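Beta-n-acetylhexosaminidase (Streptococcus pneumoniae, PDB 2YLA) hydrolyses terminal beta-linked N-acetylhexosamine residues as a family 20 glycoside hydrolase, probably trimming the outer arms of N-glycans for the pneumococcus. Local coordinates at residues Ile15-Lys20 with Val42-Gly47; Asn274-Trp279 with Gly302-Asn307; Asp278-Leu283 with Ser327-Arg332. The protein carries 1 engineered substitution. All blocks are in the same frame, centred on the assembly; numbering follows the deposited sequence.

Contact 1 (Ile15-Lys20 with Val42-Gly47); sequences IDAGRK and VHLLLG. With NAG (2-acetamido-2-deoxy-beta-D-glucopyranose), chain E.
Ile15 and Leu44 lie side by side in register on two parallel neighbours of the barrel sheet, strands 10-16 and 41-45, close to the ends from which the active-site loops emerge. Two backbone bonds fasten the pair: Ile15 N donates to His43 O at 2.9 Å, and Leu45 N donates to Ile15 O at 3.2 Å, less straight at 149°. Asp16 is the centre of an inverse gamma turn, after which the chain leaves the sheet.

On the face carrying Ile15 and Leu44, one methyl does most of the touching. With CG of Leu44 swung anti to the backbone N (chi1 -161°), its CD1 reaches across to Ile15 CB at 3.8 Å and rests almost as near to Ala17 CB. Helix 24-37 covers this side through Leu27 and Ile30, completing the right-handed beta-alpha-beta crossover that is the repeating step of a TIM barrel. The other face, with Asp16 and Leu45, looks into the barrel, where Leu45 CD1 lies 3.8 Å from Asp16 CA and Trp329 packs on both residues.

Just past the strand, Arg19 turns away from 42-47 toward the sugar. Extended from CG to NE, it lays the edge of its guanidinium against the bound N-acetylglucosamine of chain E: NH2 binds sugar O3 at 2.8 Å, while NH1 adds a longer bond to O3 and a weak one to O4. The same NH1 forms a salt bridge with Asp16 OD2 at 3.1 Å; OD2 lies in the guanidinium plane, whereas NH1 approaches from 41° above the carboxylate plane. Asp49 pairs with Arg19 NE, and the amide of Ala330 binds Asp16 OD2.

Contact 2 (Asn274-Trp279 with Gly302-Asn307); sequences NTNGDW and GKTPFN. With NAG (2-acetamido-2-deoxy-beta-D-glucopyranose), chain B.
Neither segment offers the other a backbone ladder: the nearest alpha carbons are those of Asn274 and Asn307, 6.9 Å apart, and those of Asp278 and Thr304, slightly farther. Segment 274-279 leaves barrel strand 272-274 through an Asx turn, in which Asn276 OD1 accepts from Asp278 N, and passes into a short 3-10 turn closed by Trp279 N on Asn276 O. Segment 302-307 is the exit from helix 294-303, Thr304 being the first residue to abandon helical torsions. The contact thus joins a loop on the sugar-binding side of the TIM barrel to the peptide following an outer helix.

Side chains therefore bridge the gap. Thr304 OG1 donates to Asp278 OD2 at 2.7 Å, using the carboxylate lone pair that faces away from the other oxygen, and the two side chains meet nearly at right angles. The methyl of Thr304, CG2, sits 3.4 Å from Asn276 ND2, whose own hydrogen bond goes to Gln308 O. Within this turn, Gly277 O accepts from O4 of the N-acetylglucosamine of chain B at 2.7 Å, so the loop touching the glycan is also the one tied back to the helix exit.

Trp279 presents its edge to the departing chain. Thr304 O and Pro305 O lie near the indole plane, the latter 3.4 Å from CZ2, while NE1 makes a weak bond to Asn300 O within the helix. Asn276 CB covers one face of the indole toward its rim. At the far end, CG of Asn274 stands anti to its own N (chi1 -167°), which carries ND2 out to Phe306 O: the bond measures 2.9 Å and arrives 44° out of the carbonyl plane, on no lone pair.

Contact 3 (Asp278-Leu283 with Ser327-Arg332); sequences DWYYIL and SIWADR. With NAG (2-acetamido-2-deoxy-beta-D-glucopyranose), chain E; NAG (2-acetamido-2-deoxy-beta-D-glucopyranose), chain B; MAN (alpha-D-mannopyranose), chain C.
Three backbone hydrogen bonds knit Tyr281-Leu283 to Ser327-Trp329: Tyr281 N to Ser327 O, Trp329 N to Tyr281 O at 2.7 Å, and Leu283 N to Trp329 O. All are close to straight, and CA-H...O contacts, such as that from Ile282 CA to Trp329 O, run beside them. Where the ladder ends, a water donates to both Leu283 O and Arg332 O and spans the diverging chains.

Apolar contacts sort by face. Tyr281 and Ile328 share the side covered by helix 339-351, the edge of the tyrosine ring turned to Ile328 CD1. Ile328 CG2 also meets Leu283 CD2 at 3.8 Å, the two side chains lying roughly perpendicular. On the opposite face Ile282 CG1 packs on Trp329 CB. Strand 281-282, helix 294-303 and strand 321-329 form a beta-alpha-beta unit of the TIM barrel, whose last strand, 321-329, closes the ring by pairing with strand 10-16.

The aromatic contact lies on the inner side. Trp329 turns the edge of its pyrrole ring to the face of Tyr280 in a tilted edge-to-face pair, planes at 55°, with NE1 over the centre of the phenol ring. Trp329 points CG anti to its carbonyl carbon (chi1 -56°), and the indole then offers a face to the sugar of chain E, whose C5 and C6 lie over it.

Polar groups hold the glycan from several directions. Tyr280 OH donates to the acetamido oxygen O7 of this N-acetylglucosamine at 2.9 Å, as the corresponding tyrosine does in related family 20 enzymes. Asp331 divides its oxygens: OD1 accepts from sugar O4 at 2.7 Å, while OD2 takes O3 of the mannose at 2.7 Å and, at 3.3 Å, O6 of the N-acetylglucosamine. Ile282 CD1 touches O6 of both N-acetylglucosamines, 3.3 Å from that of chain B.

Contacts 1 and 3, their centres 11 Å apart, meet where the barrel closes: Asp16 OD2 lies 2.8 Å from Ala330 N and Asp16 N lies 3.0 Å from Ile328 O, both probable hydrogen bonds. Both reach the N-acetylglucosamine of chain E, consistent with the pocket for a terminal sugar; its C1 is joined to mannose O2 in a glycosidic linkage. Contact 2 shares Asp278 and Trp279 with contact 3, its centre 14 Å away, and both touch the N-acetylglucosamine of chain B. Contacts 1 and 2 do not touch, their nearest atoms being about 7 Å apart; contact 3 lies between them, sharing the sheet with contact 1 and a chain segment with contact 2.

Contact 1 (Ile15-Lys20 with Val42-Gly47)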
loop_
_atom_site.group_PDB
_atom_site.type_symbol
_atom_site.label_atom_id
_atom_site.label_comp_id
_atom_site.label_asym_id
_atom_site.label_seq_id
_atom_site.Cartn_x
_atom_site.Cartn_y
_atom_site.Cartn_z
ATOM N N ILE A 15 -2.541 1.223 4.948
ATOM C CA ILE A 15 -2.506 0.840 6.361
ATOM C C ILE A 15 -1.136 0.265 6.721
ATOM O O ILE A 15 -0.708 -0.746 6.155
ATOM C CB ILE A 15 -3.619 -0.199 6.699
ATOM C CG1 ILE A 15 -5.000 0.282 6.227
ATOM C CG2 ILE A 15 -3.622 -0.549 8.192
ATOM C CD1 ILE A 15 -5.509 1.582 6.880
ATOM N N ASP A 16 -0.455 0.916 7.660
ATOM C CA ASP A 16 0.857 0.473 8.124
ATOM C C ASP A 16 0.703 -0.739 9.039
ATOM O O ASP A 16 0.706 -0.613 10.266
ATOM C CB ASP A 16 1.578 1.619 8.846
ATOM C CG ASP A 16 3.007 1.274 9.248
ATOM O OD1 ASP A 16 3.526 0.205 8.861
ATOM O OD2 ASP A 16 3.619 2.095 9.963
ATOM N N ALA A 17 0.561 -1.914 8.432
ATOM C CA ALA A 17 0.361 -3.149 9.187
ATOM C C ALA A 17 1.641 -3.979 9.252
ATOM O O ALA A 17 1.608 -5.170 9.562
ATOM C CB ALA A 17 -0.792 -3.961 8.594
ATOM N N GLY A 18 2.763 -3.341 8.939
ATOM C CA GLY A 18 4.071 -3.958 9.093
ATOM C C GLY A 18 4.643 -3.625 10.455
ATOM O O GLY A 18 5.181 -4.493 11.139
ATOM N N ARG A 19 4.528 -2.359 10.847
ATOM C CA ARG A 19 5.006 -1.901 12.150
ATOM C C ARG A 19 4.087 -2.369 13.275
ATOM O O ARG A 19 4.558 -2.747 14.350
ATOM C CB ARG A 19 5.116 -0.375 12.183
ATOM C CG ARG A 19 6.232 0.216 11.339
ATOM C CD ARG A 19 6.339 1.699 11.626
ATOM N NE ARG A 19 7.515 2.344 11.051
ATOM C CZ ARG A 19 7.490 3.142 9.988
ATOM N NH1 ARG A 19 6.348 3.391 9.358
ATOM N NH2 ARG A 19 8.614 3.694 9.551
ATOM N N LYS A 20 2.780 -2.341 13.015
ATOM C CA LYS A 20 1.762 -2.632 14.024
ATOM C C LYS A 20 0.778 -3.692 13.532
ATOM O O LYS A 20 0.317 -3.640 12.392
ATOM C CB LYS A 20 1.015 -1.343 14.380
ATOM C CG LYS A 20 0.033 -1.447 15.536
ATOM C CD LYS A 20 -0.693 -0.130 15.737
ATOM C CE LYS A 20 -1.832 -0.254 16.732
ATOM N NZ LYS A 20 -1.375 -0.355 18.144
ATOM N N VAL A 42 -7.132 -1.048 -1.136
ATOM C CA VAL A 42 -6.498 -0.939 0.170
ATOM C C VAL A 42 -5.039 -1.358 0.007
ATOM O O VAL A 42 -4.740 -2.486 -0.400
ATOM C CB VAL A 42 -7.191 -1.816 1.242
ATOM C CG1 VAL A 42 -6.419 -1.773 2.566
ATOM C CG2 VAL A 42 -8.633 -1.370 1.454
ATOM N N HIS A 43 -4.140 -0.427 0.301
ATOM C CA HIS A 43 -2.714 -0.688 0.291
ATOM C C HIS A 43 -2.334 -1.204 1.672
ATOM O O HIS A 43 -2.556 -0.525 2.683
ATOM C CB HIS A 43 -1.969 0.599 -0.049
ATOM C CG HIS A 43 -0.479 0.487 0.003
ATOM N ND1 HIS A 43 0.250 0.813 1.127
ATOM C CD2 HIS A 43 0.424 0.125 -0.938
ATOM C CE1 HIS A 43 1.537 0.643 0.880
ATOM N NE2 HIS A 43 1.670 0.226 -0.366
ATOM N N LEU A 44 -1.789 -2.415 1.716
ATOM C CA LEU A 44 -1.476 -3.052 2.985
ATOM C C LEU A 44 0.005 -3.384 3.118
ATOM O O LEU A 44 0.507 -4.324 2.500
ATOM C CB LEU A 44 -2.342 -4.298 3.190
ATOM C CG LEU A 44 -2.466 -4.832 4.620
ATOM C CD1 LEU A 44 -3.118 -3.797 5.529
ATOM C CD2 LEU A 44 -3.254 -6.138 4.633
ATOM N N LEU A 45 0.696 -2.593 3.931
ATOM C CA LEU A 45 2.084 -2.848 4.273
ATOM C C LEU A 45 2.123 -4.026 5.240
ATOM O O LEU A 45 1.565 -3.954 6.331
ATOM C CB LEU A 45 2.708 -1.602 4.910
ATOM C CG LEU A 45 2.919 -0.389 3.998
ATOM C CD1 LEU A 45 2.350 0.874 4.626
ATOM C CD2 LEU A 45 4.387 -0.206 3.635
ATOM N N LEU A 46 2.757 -5.115 4.821
ATOM C CA LEU A 46 2.860 -6.320 5.639
ATOM C C LEU A 46 4.292 -6.504 6.117
ATOM O O LEU A 46 4.543 -7.115 7.158
ATOM C CB LEU A 46 2.398 -7.545 4.848
ATOM C CG LEU A 46 0.955 -7.516 4.338
ATOM C CD1 LEU A 46 0.725 -8.590 3.288
ATOM C CD2 LEU A 46 -0.025 -7.665 5.492
ATOM N N GLY A 47 5.224 -5.978 5.329
ATOM C CA GLY A 47 6.623 -5.892 5.703
ATOM C C GLY A 47 7.004 -4.431 5.717
ATOM O O GLY A 47 7.114 -3.807 4.669
HETATM C C1 NAG E . 8.040 8.801 6.307
HETATM C C2 NAG E . 8.230 7.284 6.046
HETATM C C3 NAG E . 7.272 6.346 6.790
HETATM C C4 NAG E . 6.595 7.055 7.948
HETATM C C5 NAG E . 5.874 8.283 7.402
HETATM C C6 NAG E . 5.066 8.991 8.484
HETATM C C7 NAG E . 7.282 7.037 3.723
HETATM C C8 NAG E . 7.635 6.583 2.339
HETATM N N2 NAG E . 8.268 6.936 4.622
HETATM O O3 NAG E . 7.977 5.222 7.269
HETATM O O4 NAG E . 5.703 6.169 8.584
HETATM O O5 NAG E . 6.779 9.220 6.838
HETATM O O6 NAG E . 5.925 9.656 9.385
HETATM O O7 NAG E . 6.149 7.465 3.951
#

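Contact 2 (Asn274-Trp279 with Gly302-Asn307)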
loop_
_atom_site.group_PDB
_atom_site.type_symbol
_atom_site.label_atom_id
_atom_site.label_comp_id
_atom_site.label_asym_id
_atom_site.label_seq_id
_atom_site.Cartn_x
_atom_site.Cartn_y
_atom_site.Cartn_z
ATOM N N ASN A 274 -0.235 9.170 -6.470
ATOM C CA ASN A 274 -0.116 10.358 -5.632
ATOM C C ASN A 274 -0.276 10.023 -4.149
ATOM O O ASN A 274 -1.393 9.898 -3.637
ATOM C CB ASN A 274 -1.121 11.428 -6.078
ATOM C CG ASN A 274 -0.846 12.797 -5.466
ATOM O OD1 ASN A 274 0.204 13.035 -4.864
ATOM N ND2 ASN A 274 -1.799 13.709 -5.628
ATOM N N THR A 275 0.860 9.865 -3.476
ATOM C CA THR A 275 0.902 9.475 -2.070
ATOM C C THR A 275 1.371 10.671 -1.236
ATOM O O THR A 275 2.242 10.556 -0.370
ATOM C CB THR A 275 1.811 8.237 -1.883
ATOM O OG1 THR A 275 1.416 7.225 -2.815
ATOM C CG2 THR A 275 1.714 7.672 -0.471
ATOM N N ASN A 276 0.767 11.823 -1.522
ATOM C CA ASN A 276 1.128 13.101 -0.917
ATOM C C ASN A 276 1.221 13.021 0.601
ATOM O O ASN A 276 0.270 12.617 1.270
ATOM C CB ASN A 276 0.107 14.168 -1.326
ATOM C CG ASN A 276 0.663 15.577 -1.254
ATOM O OD1 ASN A 276 1.195 16.001 -0.230
ATOM N ND2 ASN A 276 0.530 16.316 -2.347
ATOM N N GLY A 277 2.378 13.409 1.132
ATOM C CA GLY A 277 2.638 13.381 2.571
ATOM C C GLY A 277 1.714 14.250 3.404
ATOM O O GLY A 277 1.594 14.047 4.610
ATOM N N ASP A 278 1.060 15.215 2.759
ATOM C CA ASP A 278 0.085 16.093 3.415
ATOM C C ASP A 278 -1.081 15.331 4.032
ATOM O O ASP A 278 -1.634 15.757 5.047
ATOM C CB ASP A 278 -0.471 17.116 2.424
ATOM C CG ASP A 278 0.548 18.159 2.011
ATOM O OD1 ASP A 278 1.704 18.119 2.494
ATOM O OD2 ASP A 278 0.180 19.026 1.187
ATOM N N TRP A 279 -1.448 14.214 3.406
ATOM C CA TRP A 279 -2.585 13.406 3.837
ATOM C C TRP A 279 -2.202 12.353 4.886
ATOM O O TRP A 279 -3.018 11.500 5.247
ATOM C CB TRP A 279 -3.238 12.727 2.626
ATOM C CG TRP A 279 -3.642 13.657 1.502
ATOM C CD1 TRP A 279 -4.214 14.896 1.617
ATOM C CD2 TRP A 279 -3.532 13.399 0.095
ATOM N NE1 TRP A 279 -4.448 15.430 0.371
ATOM C CE2 TRP A 279 -4.042 14.532 -0.581
ATOM C CE3 TRP A 279 -3.042 12.324 -0.661
ATOM C CZ2 TRP A 279 -4.077 14.620 -1.977
ATOM C CZ3 TRP A 279 -3.077 12.411 -2.049
ATOM C CH2 TRP A 279 -3.591 13.554 -2.692
ATOM N N GLY A 302 -8.625 18.706 2.113
ATOM C CA GLY A 302 -9.320 19.716 1.318
ATOM C C GLY A 302 -8.396 20.772 0.734
ATOM O O GLY A 302 -8.642 21.274 -0.363
ATOM N N LYS A 303 -7.335 21.110 1.466
ATOM C CA LYS A 303 -6.362 22.113 1.015
ATOM C C LYS A 303 -5.458 21.609 -0.111
ATOM O O LYS A 303 -5.149 22.357 -1.037
ATOM C CB LYS A 303 -5.518 22.632 2.186
ATOM C CG LYS A 303 -6.227 23.661 3.064
ATOM C CD LYS A 303 -5.405 24.021 4.299
ATOM C CE LYS A 303 -4.567 25.286 4.114
ATOM N NZ LYS A 303 -3.372 25.093 3.241
ATOM N N THR A 304 -5.034 20.350 -0.028
ATOM C CA THR A 304 -4.198 19.746 -1.065
ATOM C C THR A 304 -5.072 19.019 -2.097
ATOM O O THR A 304 -5.743 18.042 -1.762
ATOM C CB THR A 304 -3.142 18.778 -0.466
ATOM O OG1 THR A 304 -2.393 19.450 0.554
ATOM C CG2 THR A 304 -2.183 18.281 -1.537
ATOM N N PRO A 305 -5.061 19.496 -3.359
ATOM C CA PRO A 305 -5.884 18.922 -4.433
ATOM C C PRO A 305 -5.557 17.455 -4.713
ATOM O O PRO A 305 -4.453 16.998 -4.407
ATOM C CB PRO A 305 -5.533 19.783 -5.653
ATOM C CG PRO A 305 -4.921 21.021 -5.103
ATOM C CD PRO A 305 -4.231 20.613 -3.844
ATOM N N PHE A 306 -6.519 16.743 -5.300
ATOM C CA PHE A 306 -6.438 15.297 -5.542
ATOM C C PHE A 306 -5.274 14.891 -6.443
ATOM O O PHE A 306 -4.630 13.869 -6.208
ATOM C CB PHE A 306 -7.759 14.789 -6.134
ATOM C CG PHE A 306 -7.851 13.289 -6.247
ATOM C CD1 PHE A 306 -8.360 12.530 -5.200
ATOM C CD2 PHE A 306 -7.446 12.638 -7.408
ATOM C CE1 PHE A 306 -8.453 11.140 -5.303
ATOM C CE2 PHE A 306 -7.530 11.253 -7.521
ATOM C CZ PHE A 306 -8.040 10.502 -6.466
ATOM N N ASN A 307 -5.013 15.689 -7.472
ATOM C CA ASN A 307 -3.961 15.386 -8.434
ATOM C C ASN A 307 -2.625 16.051 -8.118
ATOM O O ASN A 307 -1.688 15.968 -8.919
ATOM C CB ASN A 307 -4.404 15.777 -9.848
ATOM C CG ASN A 307 -5.607 14.989 -10.327
ATOM O OD1 ASN A 307 -6.499 15.538 -10.974
ATOM N ND2 ASN A 307 -5.640 13.695 -10.016
HETATM C C1 NAG B . 7.056 14.886 6.451
HETATM C C2 NAG B . 6.459 15.183 5.072
HETATM C C3 NAG B . 5.013 15.660 5.267
HETATM C C4 NAG B . 4.220 14.695 6.156
HETATM C C5 NAG B . 5.002 14.235 7.394
HETATM C C6 NAG B . 4.305 13.069 8.087
HETATM C C7 NAG B . 7.396 17.375 4.068
HETATM C C8 NAG B . 6.457 18.326 4.764
HETATM N N2 NAG B . 7.329 16.041 4.252
HETATM O O3 NAG B . 4.372 15.812 4.019
HETATM O O4 NAG B . 3.027 15.331 6.561
HETATM O O5 NAG B . 6.318 13.838 7.047
HETATM O O6 NAG B . 5.208 12.428 8.962
HETATM O O7 NAG B . 8.241 17.856 3.311
#

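Contact 3 (Asp278-Leu283 with Ser327-Arg332)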
loop_
_atom_site.group_PDB
_atom_site.type_symbol
_atom_site.label_atom_id
_atom_site.label_comp_id
_atom_site.label_asym_id
_atom_site.label_seq_id
_atom_site.Cartn_x
_atom_site.Cartn_y
_atom_site.Cartn_z
ATOM N N ASP A 278 1.060 15.215 2.759
ATOM C CA ASP A 278 0.085 16.093 3.415
ATOM C C ASP A 278 -1.081 15.331 4.032
ATOM O O ASP A 278 -1.634 15.757 5.047
ATOM C CB ASP A 278 -0.471 17.116 2.424
ATOM C CG ASP A 278 0.548 18.159 2.011
ATOM O OD1 ASP A 278 1.704 18.119 2.494
ATOM O OD2 ASP A 278 0.180 19.026 1.187
ATOM N N TRP A 279 -1.448 14.214 3.406
ATOM C CA TRP A 279 -2.585 13.406 3.837
ATOM C C TRP A 279 -2.202 12.353 4.886
ATOM O O TRP A 279 -3.018 11.500 5.247
ATOM C CB TRP A 279 -3.238 12.727 2.626
ATOM C CG TRP A 279 -3.642 13.657 1.502
ATOM C CD1 TRP A 279 -4.214 14.896 1.617
ATOM C CD2 TRP A 279 -3.532 13.399 0.095
ATOM N NE1 TRP A 279 -4.448 15.430 0.371
ATOM C CE2 TRP A 279 -4.042 14.532 -0.581
ATOM C CE3 TRP A 279 -3.042 12.324 -0.661
ATOM C CZ2 TRP A 279 -4.077 14.620 -1.977
ATOM C CZ3 TRP A 279 -3.077 12.411 -2.049
ATOM C CH2 TRP A 279 -3.591 13.554 -2.692
ATOM N N TYR A 280 -0.964 12.425 5.372
ATOM C CA TYR A 280 -0.413 11.445 6.314
ATOM C C TYR A 280 -0.977 11.566 7.725
ATOM O O TYR A 280 -1.088 12.669 8.265
ATOM C CB TYR A 280 1.109 11.594 6.397
ATOM C CG TYR A 280 1.901 10.839 5.350
ATOM C CD1 TYR A 280 1.314 10.423 4.155
ATOM C CD2 TYR A 280 3.251 10.568 5.548
ATOM C CE1 TYR A 280 2.048 9.741 3.195
ATOM C CE2 TYR A 280 3.993 9.888 4.592
ATOM C CZ TYR A 280 3.383 9.476 3.421
ATOM O OH TYR A 280 4.107 8.798 2.475
ATOM N N TYR A 281 -1.318 10.420 8.314
ATOM C CA TYR A 281 -1.621 10.347 9.739
ATOM C C TYR A 281 -0.832 9.241 10.439
ATOM O O TYR A 281 -0.941 8.064 10.091
ATOM C CB TYR A 281 -3.122 10.188 10.001
ATOM C CG TYR A 281 -3.473 10.003 11.468
ATOM C CD1 TYR A 281 -2.979 10.880 12.443
ATOM C CD2 TYR A 281 -4.296 8.956 11.883
ATOM C CE1 TYR A 281 -3.292 10.714 13.792
ATOM C CE2 TYR A 281 -4.617 8.784 13.231
ATOM C CZ TYR A 281 -4.112 9.666 14.177
ATOM O OH TYR A 281 -4.425 9.505 15.507
ATOM N N ILE A 282 -0.039 9.652 11.427
ATOM C CA ILE A 282 0.710 8.742 12.288
ATOM C C ILE A 282 -0.110 8.513 13.550
ATOM O O ILE A 282 -0.483 9.471 14.230
ATOM C CB ILE A 282 2.097 9.327 12.674
ATOM C CG1 ILE A 282 2.986 9.484 11.444
ATOM C CG2 ILE A 282 2.806 8.450 13.691
ATOM C CD1 ILE A 282 2.909 10.846 10.801
ATOM N N LEU A 283 -0.387 7.249 13.858
ATOM C CA LEU A 283 -1.219 6.899 15.011
ATOM C C LEU A 283 -0.726 7.565 16.294
ATOM O O LEU A 283 0.449 7.449 16.657
ATOM C CB LEU A 283 -1.309 5.377 15.178
ATOM C CG LEU A 283 -1.852 4.580 13.988
ATOM C CD1 LEU A 283 -1.738 3.089 14.244
ATOM C CD2 LEU A 283 -3.287 4.962 13.654
ATOM N N SER A 327 -2.434 7.753 3.383
ATOM C CA SER A 327 -1.567 6.850 4.140
ATOM C C SER A 327 -1.631 7.008 5.661
ATOM O O SER A 327 -1.429 8.101 6.197
ATOM C CB SER A 327 -0.125 6.968 3.646
ATOM O OG SER A 327 -0.058 6.805 2.239
ATOM N N ILE A 328 -1.913 5.892 6.332
ATOM C CA ILE A 328 -1.961 5.809 7.791
ATOM C C ILE A 328 -0.734 5.044 8.298
ATOM O O ILE A 328 -0.475 3.926 7.856
ATOM C CB ILE A 328 -3.258 5.100 8.282
ATOM C CG1 ILE A 328 -4.517 5.740 7.666
ATOM C CG2 ILE A 328 -3.323 5.067 9.816
ATOM C CD1 ILE A 328 -4.857 7.153 8.163
ATOM N N TRP A 329 0.005 5.644 9.230
ATOM C CA TRP A 329 1.280 5.091 9.685
ATOM C C TRP A 329 1.322 4.802 11.182
ATOM O O TRP A 329 0.642 5.460 11.972
ATOM C CB TRP A 329 2.423 6.034 9.318
ATOM C CG TRP A 329 2.482 6.346 7.863
ATOM C CD1 TRP A 329 1.950 7.433 7.241
ATOM C CD2 TRP A 329 3.100 5.559 6.835
ATOM N NE1 TRP A 329 2.202 7.381 5.895
ATOM C CE2 TRP A 329 2.906 6.239 5.617
ATOM C CE3 TRP A 329 3.804 4.347 6.829
ATOM C CZ2 TRP A 329 3.383 5.750 4.401
ATOM C CZ3 TRP A 329 4.285 3.864 5.619
ATOM C CH2 TRP A 329 4.070 4.564 4.422
ATOM N N ALA A 330 2.147 3.828 11.562
ATOM C CA ALA A 330 2.279 3.419 12.955
ATOM C C ALA A 330 3.727 3.488 13.440
ATOM O O ALA A 330 4.273 2.498 13.937
ATOM C CB ALA A 330 1.707 2.023 13.141
ATOM N N ASP A 331 4.334 4.668 13.304
ATOM C CA ASP A 331 5.744 4.899 13.668
ATOM C C ASP A 331 6.067 4.518 15.115
ATOM O O ASP A 331 7.093 3.887 15.379
ATOM C CB ASP A 331 6.150 6.347 13.381
ATOM C CG ASP A 331 6.136 6.677 11.896
ATOM O OD1 ASP A 331 5.197 6.250 11.194
ATOM O OD2 ASP A 331 7.064 7.372 11.429
ATOM N N ARG A 332 5.200 4.918 16.043
ATOM C CA ARG A 332 5.166 4.313 17.369
ATOM C C ARG A 332 4.021 3.302 17.368
ATOM O O ARG A 332 2.857 3.689 17.473
ATOM C CB ARG A 332 4.948 5.358 18.467
ATOM C CG ARG A 332 6.116 6.317 18.703
ATOM C CD ARG A 332 5.867 7.666 18.047
ATOM N NE ARG A 332 4.505 8.135 18.306
ATOM C CZ ARG A 332 3.872 9.043 17.573
ATOM N NH1 ARG A 332 4.477 9.594 16.530
ATOM N NH2 ARG A 332 2.631 9.398 17.882
HETATM C C1 NAG E . 8.040 8.801 6.307
HETATM C C2 NAG E . 8.230 7.284 6.046
HETATM C C3 NAG E . 7.272 6.346 6.790
HETATM C C4 NAG E . 6.595 7.055 7.948
HETATM C C5 NAG E . 5.874 8.283 7.402
HETATM C C6 NAG E . 5.066 8.991 8.484
HETATM C C7 NAG E . 7.282 7.037 3.723
HETATM C C8 NAG E . 7.635 6.583 2.339
HETATM N N2 NAG E . 8.268 6.936 4.622
HETATM O O3 NAG E . 7.977 5.222 7.269
HETATM O O4 NAG E . 5.703 6.169 8.584
HETATM O O5 NAG E . 6.779 9.220 6.838
HETATM O O6 NAG E . 5.925 9.656 9.385
HETATM O O7 NAG E . 6.149 7.465 3.951
HETATM C C1 NAG B . 7.056 14.886 6.451
HETATM C C2 NAG B . 6.459 15.183 5.072
HETATM C C3 NAG B . 5.013 15.660 5.267
HETATM C C4 NAG B . 4.220 14.695 6.156
HETATM C C5 NAG B . 5.002 14.235 7.394
HETATM C C6 NAG B . 4.305 13.069 8.087
HETATM C C7 NAG B . 7.396 17.375 4.068
HETATM C C8 NAG B . 6.457 18.326 4.764
HETATM N N2 NAG B . 7.329 16.041 4.252
HETATM O O3 NAG B . 4.372 15.812 4.019
HETATM O O4 NAG B . 3.027 15.331 6.561
HETATM O O5 NAG B . 6.318 13.838 7.047
HETATM O O6 NAG B . 5.208 12.428 8.962
HETATM O O7 NAG B . 8.241 17.856 3.311
HETATM C C1 MAN C . 9.819 11.551 7.615
HETATM C C2 MAN C . 8.982 10.318 7.983
HETATM C C3 MAN C . 9.404 9.811 9.367
HETATM C C4 MAN C . 10.911 9.569 9.446
HETATM C C5 MAN C . 11.688 10.786 8.939
HETATM C C6 MAN C . 13.182 10.498 8.816
HETATM O O2 MAN C . 9.207 9.285 7.032
HETATM O O3 MAN C . 8.735 8.612 9.680
HETATM O O4 MAN C . 11.270 9.282 10.780
HETATM O O5 MAN C . 11.200 11.213 7.673
HETATM O O6 MAN C . 13.900 11.391 9.639
HETATM O O HOH W 1 2.106 5.688 15.404
#